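Local structure of interferon-inducible and double-stranded-dependent eIF-2kinase (Carassius auratus, 4KMF) at residues K9-L14 with Y41-S46; V49-S52 with P56-W59; T24-I29 with S34-H39. The protein binds Z-DNA through the Zalpha domain described here and, as a whole protein, probably phosphorylates translation initiation factor eIF2alpha through a separate kinase domain. One frame throughout, in Å; residues are numbered along the deposited sequence.

Interaction 1: residues K9-L14 with Y41-S46; sequences KIIDFL and YNLQRS. With nucleotides of chain B.
Leu43 overlaps the side chains of Ile10 and Ile11 with its two methyls, and it is the residue of 41-46 that touches 9-14. Its CD1 reaches CD1 of Ile11 at 3.8 Å and CG2 of Ile10 at 3.9 Å, while the other branch, Leu43 CD2, lies 3.9 Å from CD1 of Ile11. The backbones stay well apart, with the CA atoms of Ile11 and Leu43 at 8.7 Å, and the side chains bridge the interval. In Ile11 the second torsion of -63° folds CD1 back from an extended course, which carries this methyl to the fork of the leucine. Ile10 meets Leu43 through its short branch, CG2. Val49 of strand 49-51 also packs on Leu43 and Ile11, so the helices and the sheet close on one apolar centre.

Two residues before Leu43, the same helix offers the DNA a very different surface. C8 of DG5 of chain B stands 3.3 Å above the centre of the Tyr41 ring, placing the edge of the guanine, rather than its face, over the phenol. The tyrosine hydroxyl donates to OP1 of DC4 of chain B at 2.7 Å, with this oxygen in the ring plane, a bond that ties the far end of the ring to the DNA backbone. Trp59 packs edge-to-face with Tyr41 on the protein side. The guanine of DG5 is syn about its glycosidic bond, as purines in Z-DNA are, and this turns C8 outward. A tyrosine on the recognition helix set against a syn guanine, backed by a tryptophan of the sheet, is the hallmark of the Zalpha winged helix-turn-helix domain.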
loop_
_atom_site.group_PDB
_atom_site.type_symbol
_atom_site.label_atom_id
_atom_site.label_comp_id
_atom_site.label_asym_id
_atom_site.label_seq_id
_atom_site.Cartn_x
_atom_site.Cartn_y
_atom_site.Cartn_z
ATOM N N LYS A 9 22.190 8.191 2.413
ATOM C CA LYS A 9 22.133 8.627 1.026
ATOM C C LYS A 9 20.928 9.524 0.740
ATOM O O LYS A 9 21.048 10.506 0.019
ATOM C CB LYS A 9 22.148 7.423 0.096
ATOM C CG LYS A 9 23.470 6.680 0.138
ATOM C CD LYS A 9 23.601 5.670 -0.993
ATOM C CE LYS A 9 24.941 4.977 -0.878
ATOM N NZ LYS A 9 25.618 4.580 -2.174
ATOM N N ILE A 10 19.772 9.193 1.320
ATOM C CA ILE A 10 18.557 10.007 1.199
ATOM C C ILE A 10 18.764 11.377 1.857
ATOM O O ILE A 10 18.408 12.409 1.291
ATOM C CB ILE A 10 17.329 9.243 1.781
ATOM C CG1 ILE A 10 16.991 8.053 0.872
ATOM C CG2 ILE A 10 16.091 10.144 1.952
ATOM C CD1 ILE A 10 16.151 6.919 1.530
ATOM N N ILE A 11 19.336 11.388 3.055
ATOM C CA ILE A 11 19.665 12.662 3.718
ATOM C C ILE A 11 20.623 13.523 2.877
ATOM O O ILE A 11 20.408 14.736 2.729
ATOM C CB ILE A 11 20.232 12.443 5.159
ATOM C CG1 ILE A 11 19.180 11.759 6.046
ATOM C CG2 ILE A 11 20.736 13.748 5.796
ATOM C CD1 ILE A 11 17.897 12.556 6.269
ATOM N N ASP A 12 21.654 12.895 2.315
ATOM C CA ASP A 12 22.611 13.615 1.465
ATOM C C ASP A 12 21.908 14.204 0.246
ATOM O O ASP A 12 22.180 15.352 -0.154
ATOM C CB ASP A 12 23.747 12.680 1.010
ATOM C CG ASP A 12 24.665 12.247 2.151
ATOM O OD1 ASP A 12 24.668 12.862 3.246
ATOM O OD2 ASP A 12 25.425 11.273 1.938
ATOM N N PHE A 13 21.007 13.415 -0.347
ATOM C CA PHE A 13 20.210 13.885 -1.459
ATOM C C PHE A 13 19.404 15.149 -1.104
ATOM O O PHE A 13 19.364 16.133 -1.888
ATOM C CB PHE A 13 19.294 12.783 -2.000
ATOM C CG PHE A 13 18.491 13.240 -3.174
ATOM C CD1 PHE A 13 17.192 13.752 -3.007
ATOM C CD2 PHE A 13 19.061 13.252 -4.456
ATOM C CE1 PHE A 13 16.483 14.259 -4.109
ATOM C CE2 PHE A 13 18.328 13.718 -5.554
ATOM C CZ PHE A 13 17.048 14.211 -5.381
ATOM N N LEU A 14 18.722 15.122 0.044
ATOM C CA LEU A 14 17.960 16.305 0.455
ATOM C C LEU A 14 18.851 17.487 0.790
ATOM O O LEU A 14 18.475 18.617 0.506
ATOM C CB LEU A 14 16.989 15.997 1.593
ATOM C CG LEU A 14 15.927 14.961 1.224
ATOM C CD1 LEU A 14 15.238 14.441 2.472
ATOM C CD2 LEU A 14 14.894 15.518 0.227
ATOM N N TYR A 41 9.725 7.701 6.076
ATOM C CA TYR A 41 8.915 7.671 7.294
ATOM C C TYR A 41 9.720 7.228 8.518
ATOM O O TYR A 41 9.475 7.756 9.607
ATOM C CB TYR A 41 7.614 6.863 7.107
ATOM C CG TYR A 41 6.568 7.637 6.313
ATOM C CD1 TYR A 41 6.512 7.535 4.904
ATOM C CD2 TYR A 41 5.655 8.478 6.951
ATOM C CE1 TYR A 41 5.576 8.254 4.155
ATOM C CE2 TYR A 41 4.709 9.214 6.202
ATOM C CZ TYR A 41 4.690 9.103 4.800
ATOM O OH TYR A 41 3.755 9.840 4.084
ATOM N N ASN A 42 10.705 6.322 8.352
ATOM C CA ASN A 42 11.642 6.019 9.470
ATOM C C ASN A 42 12.437 7.266 9.834
ATOM O O ASN A 42 12.583 7.585 11.016
ATOM C CB ASN A 42 12.685 4.958 9.074
ATOM C CG ASN A 42 12.110 3.576 8.896
ATOM O OD1 ASN A 42 11.067 3.248 9.432
ATOM N ND2 ASN A 42 12.850 2.731 8.188
ATOM N N LEU A 43 12.931 7.980 8.815
ATOM C CA LEU A 43 13.674 9.233 9.025
ATOM C C LEU A 43 12.803 10.286 9.701
ATOM O O LEU A 43 13.299 11.131 10.421
ATOM C CB LEU A 43 14.261 9.754 7.709
ATOM C CG LEU A 43 15.480 9.020 7.170
ATOM C CD1 LEU A 43 15.779 9.475 5.767
ATOM C CD2 LEU A 43 16.685 9.279 8.103
ATOM N N GLN A 44 11.501 10.253 9.482
ATOM C CA GLN A 44 10.615 11.133 10.200
ATOM C C GLN A 44 10.443 10.732 11.669
ATOM O O GLN A 44 10.463 11.586 12.567
ATOM C CB GLN A 44 9.275 11.166 9.489
ATOM C CG GLN A 44 8.346 12.195 10.113
ATOM C CD GLN A 44 7.107 12.362 9.331
ATOM O OE1 GLN A 44 6.849 13.443 8.806
ATOM N NE2 GLN A 44 6.303 11.312 9.261
ATOM N N ARG A 45 10.312 9.432 11.926
ATOM C CA ARG A 45 10.292 8.921 13.290
ATOM C C ARG A 45 11.560 9.286 14.052
ATOM O O ARG A 45 11.505 9.541 15.238
ATOM C CB ARG A 45 10.128 7.407 13.306
ATOM C CG ARG A 45 8.763 6.928 12.959
ATOM C CD ARG A 45 8.636 5.419 13.217
ATOM N NE ARG A 45 8.062 5.174 14.547
ATOM C CZ ARG A 45 7.944 3.975 15.134
ATOM N NH1 ARG A 45 8.344 2.860 14.526
ATOM N NH2 ARG A 45 7.391 3.884 16.333
ATOM N N SER A 46 12.680 9.380 13.348
ATOM C CA SER A 46 13.959 9.621 13.987
ATOM C C SER A 46 14.337 11.090 13.952
ATOM O O SER A 46 15.470 11.452 14.273
ATOM C CB SER A 46 15.057 8.723 13.410
ATOM O OG SER A 46 15.298 8.975 12.038
ATOM P P DG B 5 4.389 3.404 -0.573
ATOM O OP1 DG B 5 4.861 4.464 -1.469
ATOM O OP2 DG B 5 4.338 1.979 -1.019
ATOM O "O5'" DG B 5 5.206 3.449 0.799
ATOM C "C5'" DG B 5 4.955 2.473 1.813
ATOM C "C4'" DG B 5 5.731 2.916 3.032
ATOM O "O4'" DG B 5 5.285 4.204 3.513
ATOM C "C3'" DG B 5 5.572 1.940 4.174
ATOM O "O3'" DG B 5 6.774 1.186 4.151
ATOM C "C2'" DG B 5 5.526 2.803 5.425
ATOM C "C1'" DG B 5 5.225 4.201 4.938
ATOM N N9 DG B 5 3.861 4.650 5.243
ATOM C C8 DG B 5 3.511 5.821 5.886
ATOM N N7 DG B 5 2.226 5.987 5.997
ATOM C C5 DG B 5 1.672 4.842 5.408
ATOM C C6 DG B 5 0.305 4.497 5.222
ATOM O O6 DG B 5 -0.671 5.174 5.594
ATOM N N1 DG B 5 0.129 3.263 4.572
ATOM C C2 DG B 5 1.184 2.471 4.143
ATOM N N2 DG B 5 0.851 1.329 3.520
ATOM N N3 DG B 5 2.498 2.825 4.266
ATOM C C4 DG B 5 2.667 4.000 4.947
ATOM P P DC B 4 2.674 8.821 0.808
ATOM O OP1 DC B 4 3.930 9.260 1.461
ATOM O OP2 DC B 4 2.741 8.546 -0.623
ATOM O "O5'" DC B 4 2.068 7.547 1.535
ATOM C "C5'" DC B 4 2.916 6.575 2.200
ATOM C "C4'" DC B 4 2.470 5.177 1.756
ATOM O "O4'" DC B 4 1.122 4.915 2.226
ATOM C "C3'" DC B 4 2.403 4.958 0.245
ATOM O "O3'" DC B 4 2.875 3.646 -0.098
ATOM C "C2'" DC B 4 0.925 5.068 -0.083
ATOM C "C1'" DC B 4 0.367 4.386 1.143
ATOM N N1 DC B 4 -1.062 4.667 1.342
ATOM C C2 DC B 4 -2.014 3.861 0.708
ATOM O O2 DC B 4 -1.642 2.930 -0.001
ATOM N N3 DC B 4 -3.336 4.126 0.908
ATOM C C4 DC B 4 -3.705 5.168 1.673
ATOM N N4 DC B 4 -4.995 5.376 1.875
ATOM C C5 DC B 4 -2.743 6.002 2.340
ATOM C C6 DC B 4 -1.446 5.731 2.138
#

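Interaction 2: residues V49-S52 with P56-W59; sequences VFNS and PPVW. With nucleotides of chain B.
The beta hairpin of strands 49-51 and 58-61 forms the wing of the winged helix-turn-helix fold, and this contact runs up to the turn between them. Asn51 and Trp59 are an antiparallel non-hydrogen-bonded pair, their CA atoms 4.5 Å apart. Both side chains lie on the same face of the sheet, and CB of Asn51 sits 3.4 Å from the centroid of the Trp59 six-membered ring, just 4° off its normal, a CH-pi contact square over the face. CG2 of Val49 also reaches the ring, 3.7 Å from CE3 of Trp59. The tryptophan thus lies between strand 49-51 and helix 33-45, where it touches Leu40 and Gln44.

Beyond the pair, Ser52 secures the strands near the turn. Its OG, set between the backbone N and the carbonyl carbon (chi1 68°) and so turned across to the other strand, accepts the N-H of Val58 at 3.1 Å, and Glu54 provides that hydroxyl with a second partner; the return bond from Ser52 N to Val58 O is weak, its angle only 124°. The amide of Asn51 is likewise tied down, by OD1 to the backbone N of Asn53 and by ND2, weakly, to Gln44. Two prolines carry the wing to the DNA backbone, the first preceded by a cis peptide bond: Pro56 lies beside the phosphate of DG3 of chain B, and Pro57 CG packs 3.5 Å from O3' of that nucleotide.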
loop_
_atom_site.group_PDB
_atom_site.type_symbol
_atom_site.label_atom_id
_atom_site.label_comp_id
_atom_site.label_asym_id
_atom_site.label_seq_id
_atom_site.Cartn_x
_atom_site.Cartn_y
_atom_site.Cartn_z
ATOM N N VAL A 49 13.881 14.164 9.117
ATOM C CA VAL A 49 13.143 14.786 8.024
ATOM C C VAL A 49 11.719 15.067 8.474
ATOM O O VAL A 49 11.278 14.530 9.489
ATOM C CB VAL A 49 13.100 13.908 6.690
ATOM C CG1 VAL A 49 14.495 13.571 6.171
ATOM C CG2 VAL A 49 12.294 12.646 6.875
ATOM N N PHE A 50 11.018 15.920 7.730
ATOM C CA PHE A 50 9.573 16.142 7.923
ATOM C C PHE A 50 8.889 16.204 6.555
ATOM O O PHE A 50 9.517 16.497 5.533
ATOM C CB PHE A 50 9.314 17.423 8.738
ATOM C CG PHE A 50 9.669 18.667 8.002
ATOM C CD1 PHE A 50 8.686 19.378 7.309
ATOM C CD2 PHE A 50 10.986 19.109 7.958
ATOM C CE1 PHE A 50 9.037 20.544 6.602
ATOM C CE2 PHE A 50 11.337 20.253 7.257
ATOM C CZ PHE A 50 10.364 20.966 6.575
ATOM N N ASN A 51 7.595 15.911 6.531
ATOM C CA ASN A 51 6.866 16.096 5.282
ATOM C C ASN A 51 5.804 17.189 5.381
ATOM O O ASN A 51 5.379 17.546 6.488
ATOM C CB ASN A 51 6.351 14.770 4.765
ATOM C CG ASN A 51 4.980 14.459 5.230
ATOM O OD1 ASN A 51 3.989 15.043 4.744
ATOM N ND2 ASN A 51 4.880 13.507 6.130
ATOM N N SER A 52 5.406 17.720 4.231
ATOM C CA SER A 52 4.643 18.964 4.167
ATOM C C SER A 52 3.141 18.786 4.276
ATOM O O SER A 52 2.411 19.794 4.307
ATOM C CB SER A 52 4.936 19.673 2.864
ATOM O OG SER A 52 4.412 18.917 1.798
ATOM N N PRO A 56 1.312 15.207 -3.679
ATOM C CA PRO A 56 2.247 14.363 -2.931
ATOM C C PRO A 56 3.014 15.119 -1.831
ATOM O O PRO A 56 3.260 16.314 -1.969
ATOM C CB PRO A 56 3.234 13.888 -4.015
ATOM C CG PRO A 56 3.213 14.965 -5.034
ATOM C CD PRO A 56 1.804 15.490 -5.044
ATOM N N PRO A 57 3.374 14.431 -0.739
ATOM C CA PRO A 57 4.153 15.098 0.320
ATOM C C PRO A 57 5.516 15.533 -0.166
ATOM O O PRO A 57 6.162 14.818 -0.953
ATOM C CB PRO A 57 4.312 14.021 1.402
ATOM C CG PRO A 57 3.370 12.870 0.997
ATOM C CD PRO A 57 3.110 13.004 -0.462
ATOM N N VAL A 58 5.931 16.706 0.301
ATOM C CA VAL A 58 7.257 17.260 0.019
ATOM C C VAL A 58 8.109 17.045 1.269
ATOM O O VAL A 58 7.660 17.312 2.407
ATOM C CB VAL A 58 7.152 18.746 -0.370
ATOM C CG1 VAL A 58 8.530 19.382 -0.487
ATOM C CG2 VAL A 58 6.364 18.886 -1.660
ATOM N N TRP A 59 9.312 16.509 1.081
ATOM C CA TRP A 59 10.147 16.093 2.215
ATOM C C TRP A 59 11.321 17.024 2.312
ATOM O O TRP A 59 11.857 17.458 1.274
ATOM C CB TRP A 59 10.661 14.685 1.994
ATOM C CG TRP A 59 9.556 13.671 2.045
ATOM C CD1 TRP A 59 8.803 13.205 0.987
ATOM C CD2 TRP A 59 9.085 13.000 3.213
ATOM N NE1 TRP A 59 7.871 12.292 1.445
ATOM C CE2 TRP A 59 8.029 12.144 2.801
ATOM C CE3 TRP A 59 9.450 13.042 4.593
ATOM C CZ2 TRP A 59 7.336 11.309 3.717
ATOM C CZ3 TRP A 59 8.775 12.215 5.495
ATOM C CH2 TRP A 59 7.727 11.351 5.046
ATOM P P DG B 3 -0.151 11.634 -4.053
ATOM O OP1 DG B 3 -0.535 12.900 -4.700
ATOM O OP2 DG B 3 1.166 11.049 -4.427
ATOM O "O5'" DG B 3 -0.231 11.797 -2.451
ATOM C "C5'" DG B 3 0.067 10.682 -1.641
ATOM C "C4'" DG B 3 -0.207 10.953 -0.171
ATOM O "O4'" DG B 3 -1.632 11.081 0.042
ATOM C "C3'" DG B 3 0.182 9.739 0.654
ATOM O "O3'" DG B 3 1.537 9.906 1.113
ATOM C "C2'" DG B 3 -0.799 9.700 1.821
ATOM C "C1'" DG B 3 -1.990 10.501 1.315
ATOM N N9 DG B 3 -3.188 9.754 1.026
ATOM C C8 DG B 3 -4.452 10.030 1.481
ATOM N N7 DG B 3 -5.347 9.201 0.977
ATOM C C5 DG B 3 -4.631 8.347 0.141
ATOM C C6 DG B 3 -5.067 7.272 -0.686
ATOM O O6 DG B 3 -6.225 6.806 -0.826
ATOM N N1 DG B 3 -4.005 6.676 -1.368
ATOM C C2 DG B 3 -2.689 7.072 -1.309
ATOM N N2 DG B 3 -1.797 6.361 -2.029
ATOM N N3 DG B 3 -2.276 8.096 -0.551
ATOM C C4 DG B 3 -3.289 8.688 0.153
HETATM O O HOH W 1 8.775 19.186 3.716
#

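Interaction 3: residues T24-I29 with S34-H39; sequences TIAKEI and STVNRH. With nucleotides of chain B.
Ser34 OG donates to OP2 of DG5 of chain B at 2.7 Å, and one turn further along the helix Asn37 ND2 donates to OP1 of the same phosphate, also at 2.7 Å. Both non-bridging oxygens are thus held by neutral donors, and the asparagine bond is nearly straight at 164°. CB of Asn37 also comes close, 3.3 Å from the bridging O5' of DG5. Arg38 follows the backbone to the next phosphate, but by its aliphatic part: its CG and CD lie beside OP1 of DC6 of chain B, at a spacing short enough to be doubtful, and a bend at the third torsion (94°) turns the guanidinium off to a salt bridge with Glu3 of helix 2-17.

Helices 22-29 and 33-45 are the two helices of the helix-turn-helix, the second being the recognition helix, and Val36 joins them on the side away from the DNA. Its branches part company: CG1, anti to the backbone N (178°), meets CG2 of Ile25 at 3.7 Å, whereas CG2 settles on Ala26, 3.7 Å from its CB and equally close to its CA. The small alanine side chain allows the backbones to draw in, the CA atoms of Ala26 and Val36 lying 5.9 Å apart. Ile25 continues inward to Phe13 and Leu14 of helix 2-17.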
loop_
_atom_site.group_PDB
_atom_site.type_symbol
_atom_site.label_atom_id
_atom_site.label_comp_id
_atom_site.label_asym_id
_atom_site.label_seq_id
_atom_site.Cartn_x
_atom_site.Cartn_y
_atom_site.Cartn_z
ATOM N N THR A 24 10.921 11.841 -6.927
ATOM C CA THR A 24 12.230 12.382 -7.309
ATOM C C THR A 24 13.444 11.730 -6.602
ATOM O O THR A 24 14.460 11.419 -7.223
ATOM C CB THR A 24 12.217 13.846 -7.032
ATOM O OG1 THR A 24 11.143 14.413 -7.786
ATOM C CG2 THR A 24 13.533 14.482 -7.445
ATOM N N ILE A 25 13.317 11.561 -5.286
ATOM C CA ILE A 25 14.336 10.949 -4.472
ATOM C C ILE A 25 14.526 9.524 -4.959
ATOM O O ILE A 25 15.661 9.063 -5.139
ATOM C CB ILE A 25 13.892 10.924 -2.985
ATOM C CG1 ILE A 25 13.650 12.348 -2.454
ATOM C CG2 ILE A 25 14.925 10.166 -2.137
ATOM C CD1 ILE A 25 12.962 12.397 -1.080
ATOM N N ALA A 26 13.430 8.805 -5.183
ATOM C CA ALA A 26 13.538 7.423 -5.694
ATOM C C ALA A 26 14.308 7.300 -6.997
ATOM O O ALA A 26 15.146 6.406 -7.130
ATOM C CB ALA A 26 12.174 6.797 -5.824
ATOM N N LYS A 27 14.053 8.191 -7.944
ATOM C CA LYS A 27 14.741 8.139 -9.228
ATOM C C LYS A 27 16.256 8.330 -9.074
ATOM O O LYS A 27 17.033 7.645 -9.744
ATOM C CB LYS A 27 14.165 9.196 -10.178
ATOM N N GLU A 28 16.674 9.241 -8.192
ATOM C CA GLU A 28 18.117 9.488 -7.972
ATOM C C GLU A 28 18.848 8.440 -7.116
ATOM O O GLU A 28 19.969 8.031 -7.432
ATOM C CB GLU A 28 18.363 10.896 -7.473
ATOM C CG GLU A 28 19.877 11.222 -7.142
ATOM C CD GLU A 28 20.921 11.037 -8.290
ATOM O OE1 GLU A 28 20.574 10.764 -9.485
ATOM O OE2 GLU A 28 22.128 11.180 -7.955
ATOM N N ILE A 29 18.235 7.989 -6.043
ATOM C CA ILE A 29 18.853 6.942 -5.227
ATOM C C ILE A 29 18.751 5.595 -5.973
ATOM O O ILE A 29 19.534 4.663 -5.719
ATOM C CB ILE A 29 18.206 6.885 -3.782
ATOM C CG1 ILE A 29 18.206 8.271 -3.122
ATOM C CG2 ILE A 29 18.930 5.914 -2.888
ATOM C CD1 ILE A 29 19.548 9.065 -3.205
ATOM N N SER A 34 8.289 2.671 -2.864
ATOM C CA SER A 34 7.845 2.137 -1.575
ATOM C C SER A 34 9.005 2.019 -0.635
ATOM O O SER A 34 8.882 2.242 0.550
ATOM C CB SER A 34 7.305 0.719 -1.719
ATOM O OG SER A 34 6.169 0.686 -2.516
ATOM N N THR A 35 10.146 1.611 -1.157
ATOM C CA THR A 35 11.360 1.511 -0.358
ATOM C C THR A 35 11.828 2.876 0.126
ATOM O O THR A 35 12.178 3.031 1.295
ATOM C CB THR A 35 12.485 0.762 -1.150
ATOM O OG1 THR A 35 12.063 -0.597 -1.352
ATOM C CG2 THR A 35 13.808 0.737 -0.363
ATOM N N VAL A 36 11.856 3.851 -0.778
ATOM C CA VAL A 36 12.159 5.230 -0.402
ATOM C C VAL A 36 11.200 5.721 0.665
ATOM O O VAL A 36 11.639 6.316 1.650
ATOM C CB VAL A 36 12.186 6.138 -1.605
ATOM C CG1 VAL A 36 12.446 7.586 -1.182
ATOM C CG2 VAL A 36 13.327 5.631 -2.498
ATOM N N ASN A 37 9.901 5.446 0.498
ATOM C CA ASN A 37 8.933 5.892 1.496
ATOM C C ASN A 37 9.132 5.212 2.839
ATOM O O ASN A 37 9.023 5.849 3.873
ATOM C CB ASN A 37 7.501 5.744 0.971
ATOM C CG ASN A 37 7.036 6.968 0.244
ATOM O OD1 ASN A 37 7.546 8.062 0.469
ATOM N ND2 ASN A 37 6.034 6.800 -0.616
ATOM N N ARG A 38 9.462 3.923 2.834
ATOM C CA ARG A 38 9.811 3.234 4.083
ATOM C C ARG A 38 10.909 4.031 4.825
ATOM O O ARG A 38 10.778 4.360 6.001
ATOM C CB ARG A 38 10.274 1.809 3.790
ATOM C CG ARG A 38 10.710 1.089 5.058
ATOM C CD ARG A 38 10.990 -0.379 4.778
ATOM N NE ARG A 38 12.393 -0.628 4.494
ATOM C CZ ARG A 38 12.873 -1.099 3.337
ATOM N NH1 ARG A 38 12.049 -1.397 2.325
ATOM N NH2 ARG A 38 14.196 -1.285 3.196
ATOM N N HIS A 39 11.968 4.370 4.106
ATOM C CA HIS A 39 13.055 5.139 4.687
ATOM C C HIS A 39 12.668 6.545 5.100
ATOM O O HIS A 39 13.088 7.000 6.167
ATOM C CB HIS A 39 14.268 5.144 3.764
ATOM C CG HIS A 39 14.870 3.790 3.572
ATOM N ND1 HIS A 39 15.232 2.976 4.629
ATOM C CD2 HIS A 39 15.146 3.091 2.449
ATOM C CE1 HIS A 39 15.723 1.842 4.161
ATOM N NE2 HIS A 39 15.683 1.886 2.840
ATOM P P DG B 5 4.389 3.404 -0.573
ATOM O OP1 DG B 5 4.861 4.464 -1.469
ATOM O OP2 DG B 5 4.338 1.979 -1.019
ATOM O "O5'" DG B 5 5.206 3.449 0.799
ATOM C "C5'" DG B 5 4.955 2.473 1.813
ATOM C "C4'" DG B 5 5.731 2.916 3.032
ATOM O "O4'" DG B 5 5.285 4.204 3.513
ATOM C "C3'" DG B 5 5.572 1.940 4.174
ATOM O "O3'" DG B 5 6.774 1.186 4.151
ATOM C "C2'" DG B 5 5.526 2.803 5.425
ATOM C "C1'" DG B 5 5.225 4.201 4.938
ATOM N N9 DG B 5 3.861 4.650 5.243
ATOM C C8 DG B 5 3.511 5.821 5.886
ATOM N N7 DG B 5 2.226 5.987 5.997
ATOM C C5 DG B 5 1.672 4.842 5.408
ATOM C C6 DG B 5 0.305 4.497 5.222
ATOM O O6 DG B 5 -0.671 5.174 5.594
ATOM N N1 DG B 5 0.129 3.263 4.572
ATOM C C2 DG B 5 1.184 2.471 4.143
ATOM N N2 DG B 5 0.851 1.329 3.520
ATOM N N3 DG B 5 2.498 2.825 4.266
ATOM C C4 DG B 5 2.667 4.000 4.947
ATOM P P DC B 4 2.674 8.821 0.808
ATOM O OP1 DC B 4 3.930 9.260 1.461
ATOM O OP2 DC B 4 2.741 8.546 -0.623
ATOM O "O5'" DC B 4 2.068 7.547 1.535
ATOM C "C5'" DC B 4 2.916 6.575 2.200
ATOM C "C4'" DC B 4 2.470 5.177 1.756
ATOM O "O4'" DC B 4 1.122 4.915 2.226
ATOM C "C3'" DC B 4 2.403 4.958 0.245
ATOM O "O3'" DC B 4 2.875 3.646 -0.098
ATOM C "C2'" DC B 4 0.925 5.068 -0.083
ATOM C "C1'" DC B 4 0.367 4.386 1.143
ATOM N N1 DC B 4 -1.062 4.667 1.342
ATOM C C2 DC B 4 -2.014 3.861 0.708
ATOM O O2 DC B 4 -1.642 2.930 -0.001
ATOM N N3 DC B 4 -3.336 4.126 0.908
ATOM C C4 DC B 4 -3.705 5.168 1.673
ATOM N N4 DC B 4 -4.995 5.376 1.875
ATOM C C5 DC B 4 -2.743 6.002 2.340
ATOM C C6 DC B 4 -1.446 5.731 2.138
ATOM P P DC B 6 6.878 -0.322 4.664
ATOM O OP1 DC B 6 8.069 -0.356 5.538
ATOM O OP2 DC B 6 6.878 -1.133 3.436
ATOM O "O5'" DC B 6 5.625 -0.630 5.556
ATOM C "C5'" DC B 6 5.735 -1.849 6.256
ATOM C "C4'" DC B 6 4.381 -2.514 6.266
ATOM O "O4'" DC B 6 3.490 -1.732 7.093
ATOM C "C3'" DC B 6 3.676 -2.692 4.936
ATOM O "O3'" DC B 6 3.044 -3.963 4.990
ATOM C "C2'" DC B 6 2.622 -1.589 4.931
ATOM C "C1'" DC B 6 2.272 -1.499 6.402
ATOM N N1 DC B 6 1.735 -0.178 6.861
ATOM C C2 DC B 6 0.350 0.024 6.818
ATOM O O2 DC B 6 -0.373 -0.876 6.380
ATOM N N3 DC B 6 -0.155 1.190 7.257
ATOM C C4 DC B 6 0.691 2.134 7.711
ATOM N N4 DC B 6 0.167 3.293 8.132
ATOM C C5 DC B 6 2.117 1.947 7.778
ATOM C C6 DC B 6 2.591 0.779 7.327
#

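Helix 33-45 is the common element: interactions 1 and 3 both use it, their centres about 10 Å apart, and strand 49-51 of interaction 2 follows it in the chain. Interaction 3 joins neighbouring helices in sequence and falls between the two segments of interaction 1, which brings helix 2-17 onto the later part of helix 33-45; the hairpin of interaction 2 comes last. Interactions 1 and 2 touch through Val49 and Trp59, their centres about 11 Å apart, whereas 2 and 3 do not touch. One small domain thus fixes its recognition helix against two helices and the wing, offering successive phosphates of the Z-DNA strand partners from the recognition helix and the wing.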